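Local coordinates for protein polyphosphate kinase (Porphyromonas gingivalis, PDB 2O8R) that probably catalyses the reversible transfer of the terminal phosphate of ATP onto a growing chain of inorganic polyphosphate, with magnesium as cofactor, at residues V166-K171 / V219-Y224. The protein carries 3 engineered substitutions. Residues are numbered along the deposited sequence; the frame is centred on the assembly and turned at random.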
ATOM      1  N   VAL A 166      -7.773 -17.366 -27.010  1.00 58.73           N
ATOM      2  CA  VAL A 166      -7.236 -17.457 -28.371  1.00 59.11           C
ATOM      3  C   VAL A 166      -7.699 -18.743 -29.049  1.00 60.73           C
ATOM      4  O   VAL A 166      -7.639 -19.814 -28.451  1.00 74.30           O
ATOM      5  CB  VAL A 166      -5.681 -17.505 -28.351  1.00 65.00           C
ATOM      6  CG1 VAL A 166      -5.124 -17.617 -29.749  1.00 50.18           C
ATOM      7  CG2 VAL A 166      -5.101 -16.292 -27.651  1.00 59.45           C
ATOM      8  N   ARG A 167      -8.157 -18.633 -30.293  1.00 63.47           N
ATOM      9  CA  ARG A 167      -8.491 -19.796 -31.117  1.00 63.85           C
ATOM     10  C   ARG A 167      -7.323 -20.141 -32.034  1.00 72.90           C
ATOM     11  O   ARG A 167      -6.800 -19.274 -32.733  1.00 68.75           O
ATOM     12  CB  ARG A 167      -9.725 -19.504 -31.961  1.00 57.09           C
ATOM     13  CG  ARG A 167     -10.071 -20.587 -32.947  1.00 71.63           C
ATOM     14  CD  ARG A 167     -11.484 -20.413 -33.457  1.00 88.70           C
ATOM     15  NE  ARG A 167     -11.580 -19.389 -34.487  1.00 92.21           N
ATOM     16  CZ  ARG A 167     -12.726 -18.980 -35.019  1.00 95.24           C
ATOM     17  NH1 ARG A 167     -13.873 -19.509 -34.608  1.00 70.63           N
ATOM     18  NH2 ARG A 167     -12.725 -18.039 -35.957  1.00 81.72           N
ATOM     19  N   LEU A 168      -6.928 -21.410 -32.045  1.00 73.20           N
ATOM     20  CA  LEU A 168      -5.777 -21.846 -32.832  1.00 75.67           C
ATOM     21  C   LEU A 168      -6.070 -22.975 -33.832  1.00 79.07           C
ATOM     22  O   LEU A 168      -6.780 -23.932 -33.509  1.00 85.13           O
ATOM     23  CB  LEU A 168      -4.663 -22.285 -31.888  1.00 67.75           C
ATOM     24  CG  LEU A 168      -4.222 -21.248 -30.865  1.00 53.54           C
ATOM     25  CD1 LEU A 168      -3.624 -21.929 -29.641  1.00 60.58           C
ATOM     26  CD2 LEU A 168      -3.239 -20.262 -31.485  1.00 78.91           C
ATOM     27  N   LYS A 169      -5.507 -22.858 -35.037  1.00 68.37           N
ATOM     28  CA  LYS A 169      -5.498 -23.949 -36.012  1.00 60.08           C
ATOM     29  C   LYS A 169      -4.053 -24.303 -36.325  1.00 71.64           C
ATOM     30  O   LYS A 169      -3.238 -23.419 -36.573  1.00 79.16           O
ATOM     31  CB  LYS A 169      -6.238 -23.555 -37.280  1.00 69.08           C
ATOM     32  CG  LYS A 169      -6.706 -24.735 -38.107  1.00 81.99           C
ATOM     33  CD  LYS A 169      -6.971 -24.299 -39.535  1.00 88.32           C
ATOM     34  CE  LYS A 169      -6.700 -25.421 -40.514  1.00 85.51           C
ATOM     35  NZ  LYS A 169      -6.282 -24.903 -41.853  1.00 74.71           N
ATOM     36  N   GLU A 170      -3.746 -25.598 -36.325  1.00 76.83           N
ATOM     37  CA  GLU A 170      -2.367 -26.085 -36.243  1.00 83.78           C
ATOM     38  C   GLU A 170      -1.633 -26.189 -37.586  1.00 87.04           C
ATOM     39  O   GLU A 170      -1.576 -25.225 -38.344  1.00 95.58           O
ATOM     40  CB  GLU A 170      -2.369 -27.435 -35.537  1.00 87.77           C
ATOM     41  CG  GLU A 170      -1.172 -27.691 -34.656  1.00 94.96           C
ATOM     42  CD  GLU A 170      -1.356 -28.934 -33.821  1.00100.66           C
ATOM     43  OE1 GLU A 170      -0.337 -29.501 -33.374  1.00 97.09           O
ATOM     44  OE2 GLU A 170      -2.522 -29.347 -33.621  1.00 89.17           O
ATOM     45  N   LYS A 171      -1.049 -27.354 -37.861  1.00 99.40           N
ATOM     46  CA  LYS A 171      -0.396 -27.629 -39.142  1.00115.63           C
ATOM     47  C   LYS A 171      -1.393 -28.228 -40.127  1.00124.50           C
ATOM     48  O   LYS A 171      -1.456 -27.818 -41.288  1.00122.62           O
ATOM     49  CB  LYS A 171       0.790 -28.585 -38.952  1.00116.09           C
ATOM     50  CG  LYS A 171       1.297 -29.250 -40.242  1.00126.27           C
ATOM     51  CD  LYS A 171       1.940 -28.243 -41.192  1.00126.81           C
ATOM     52  CE  LYS A 171       1.854 -28.703 -42.635  1.00123.19           C
ATOM     53  NZ  LYS A 171       2.121 -27.572 -43.565  1.00122.34           N
ATOM     54  N   VAL A 219       4.216 -15.211 -31.890  1.00 66.73           N
ATOM     55  CA  VAL A 219       5.468 -15.618 -31.241  1.00 60.93           C
ATOM     56  C   VAL A 219       5.205 -16.553 -30.056  1.00 70.36           C
ATOM     57  O   VAL A 219       6.059 -17.371 -29.679  1.00 73.54           O
ATOM     58  CB  VAL A 219       6.387 -14.412 -30.845  1.00 62.38           C
ATOM     59  CG1 VAL A 219       6.058 -13.162 -31.669  1.00 49.83           C
ATOM     60  CG2 VAL A 219       6.323 -14.112 -29.367  1.00 70.76           C
ATOM     61  N   VAL A 220       4.006 -16.441 -29.493  1.00 65.81           N
ATOM     62  CA  VAL A 220       3.607 -17.237 -28.337  1.00 64.17           C
ATOM     63  C   VAL A 220       3.181 -18.627 -28.808  1.00 68.15           C
ATOM     64  O   VAL A 220       3.432 -19.641 -28.142  1.00 67.05           O
ATOM     65  CB  VAL A 220       2.473 -16.530 -27.559  1.00 64.66           C
ATOM     66  CG1 VAL A 220       1.916 -17.408 -26.463  1.00 42.87           C
ATOM     67  CG2 VAL A 220       2.986 -15.225 -26.974  1.00 60.72           C
ATOM     68  N   PHE A 221       2.575 -18.674 -29.985  1.00 56.97           N
ATOM     69  CA  PHE A 221       2.148 -19.939 -30.554  1.00 62.03           C
ATOM     70  C   PHE A 221       2.784 -20.175 -31.927  1.00 68.29           C
ATOM     71  O   PHE A 221       2.095 -20.115 -32.948  1.00 76.99           O
ATOM     72  CB  PHE A 221       0.624 -19.961 -30.659  1.00 71.43           C
ATOM     73  CG  PHE A 221      -0.083 -19.680 -29.358  1.00 77.58           C
ATOM     74  CD1 PHE A 221      -0.300 -20.699 -28.438  1.00 76.20           C
ATOM     75  CD2 PHE A 221      -0.538 -18.399 -29.058  1.00 58.76           C
ATOM     76  CE1 PHE A 221      -0.958 -20.445 -27.239  1.00 76.84           C
ATOM     77  CE2 PHE A 221      -1.197 -18.141 -27.871  1.00 62.82           C
ATOM     78  CZ  PHE A 221      -1.404 -19.170 -26.954  1.00 65.82           C
ATOM     79  N   PRO A 222       4.103 -20.446 -31.961  1.00 67.92           N
ATOM     80  CA  PRO A 222       4.790 -20.576 -33.244  1.00 71.63           C
ATOM     81  C   PRO A 222       4.245 -21.702 -34.131  1.00 75.56           C
ATOM     82  O   PRO A 222       4.161 -21.543 -35.347  1.00 86.09           O
ATOM     83  CB  PRO A 222       6.234 -20.869 -32.836  1.00 70.55           C
ATOM     84  CG  PRO A 222       6.137 -21.410 -31.458  1.00 65.95           C
ATOM     85  CD  PRO A 222       5.032 -20.648 -30.835  1.00 71.26           C
ATOM     86  N   GLY A 223       3.858 -22.819 -33.527  1.00 64.23           N
ATOM     87  CA  GLY A 223       3.346 -23.944 -34.287  1.00 58.61           C
ATOM     88  C   GLY A 223       1.861 -23.909 -34.593  1.00 72.69           C
ATOM     89  O   GLY A 223       1.244 -24.960 -34.788  1.00 87.73           O
ATOM     90  N   TYR A 224       1.281 -22.712 -34.637  1.00 74.11           N
ATOM     91  CA  TYR A 224      -0.139 -22.559 -34.961  1.00 70.15           C
ATOM     92  C   TYR A 224      -0.373 -21.344 -35.822  1.00 71.55           C
ATOM     93  O   TYR A 224       0.440 -20.422 -35.847  1.00 75.32           O
ATOM     94  CB  TYR A 224      -0.986 -22.366 -33.705  1.00 66.81           C
ATOM     95  CG  TYR A 224      -0.907 -23.463 -32.686  1.00 66.07           C
ATOM     96  CD1 TYR A 224      -1.827 -24.508 -32.685  1.00 48.75           C
ATOM     97  CD2 TYR A 224       0.075 -23.447 -31.702  1.00 68.56           C
ATOM     98  CE1 TYR A 224      -1.759 -25.515 -31.742  1.00 63.89           C
ATOM     99  CE2 TYR A 224       0.149 -24.448 -30.753  1.00 82.57           C
ATOM    100  CZ  TYR A 224      -0.768 -25.481 -30.776  1.00 71.69           C
ATOM    101  OH  TYR A 224      -0.686 -26.474 -29.825  1.00 69.18           O
TER
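Leu168 wedges its branched end between two aromatic rings, Phe221 and Tyr224, that stand at the two ends of one tight turn. Its CD1 methyl lies over one face of the Phe221 ring in a CH-pi contact, 4.1 Å from the ring centroid and 26° off the normal, nearest to CD1 of Phe221 at 3.7 Å. The same methyl sits over the centre of the Tyr224 ring, somewhat farther from it, while Leu168 CB approaches Tyr224 CD1 to 3.7 Å. With CG anti to the carbonyl carbon (chi1 -56°), both methyls of Leu168 reach the two aromatic residues, CD2 lying against Tyr224 CB and Phe221 CG. A forked, wholly apolar side chain suits this buried slot. Val220 CG1 lies over the opposite face of Phe221, toward its rim, and Val166 CG2 adds a looser contact, 4.3 Å from Phe221 CE2.

Past the end of the strand, the aliphatic part of Glu170 crosses Tyr224 obliquely, with CG 3.7 Å from Tyr224 CE1 and the carboxylate plane turned 35° from the ring. Glu170 is partly exposed, and its OE1 makes a long, weak ion pair with Lys152 of the second subunit; that subunit also packs on Phe221 and Tyr224.

No hydrogen bond joins the two segments themselves. A type I turn from Phe221 to Tyr224, closed by Tyr224 N to Phe221 O at 3.2 Å, presents both rings to Leu168; Pro222 and Gly223 fill its corners, the proline with a phi already suited to the first. Lys169 shares a backbone hydrogen bond with Glu225, where strand 225-235 starts beside strand 163-169. The turn leading from helix 217-220 into strand 225-235 packs its aromatics on this antiparallel neighbour, in the mixed sheet of the polyphosphate kinase middle domain.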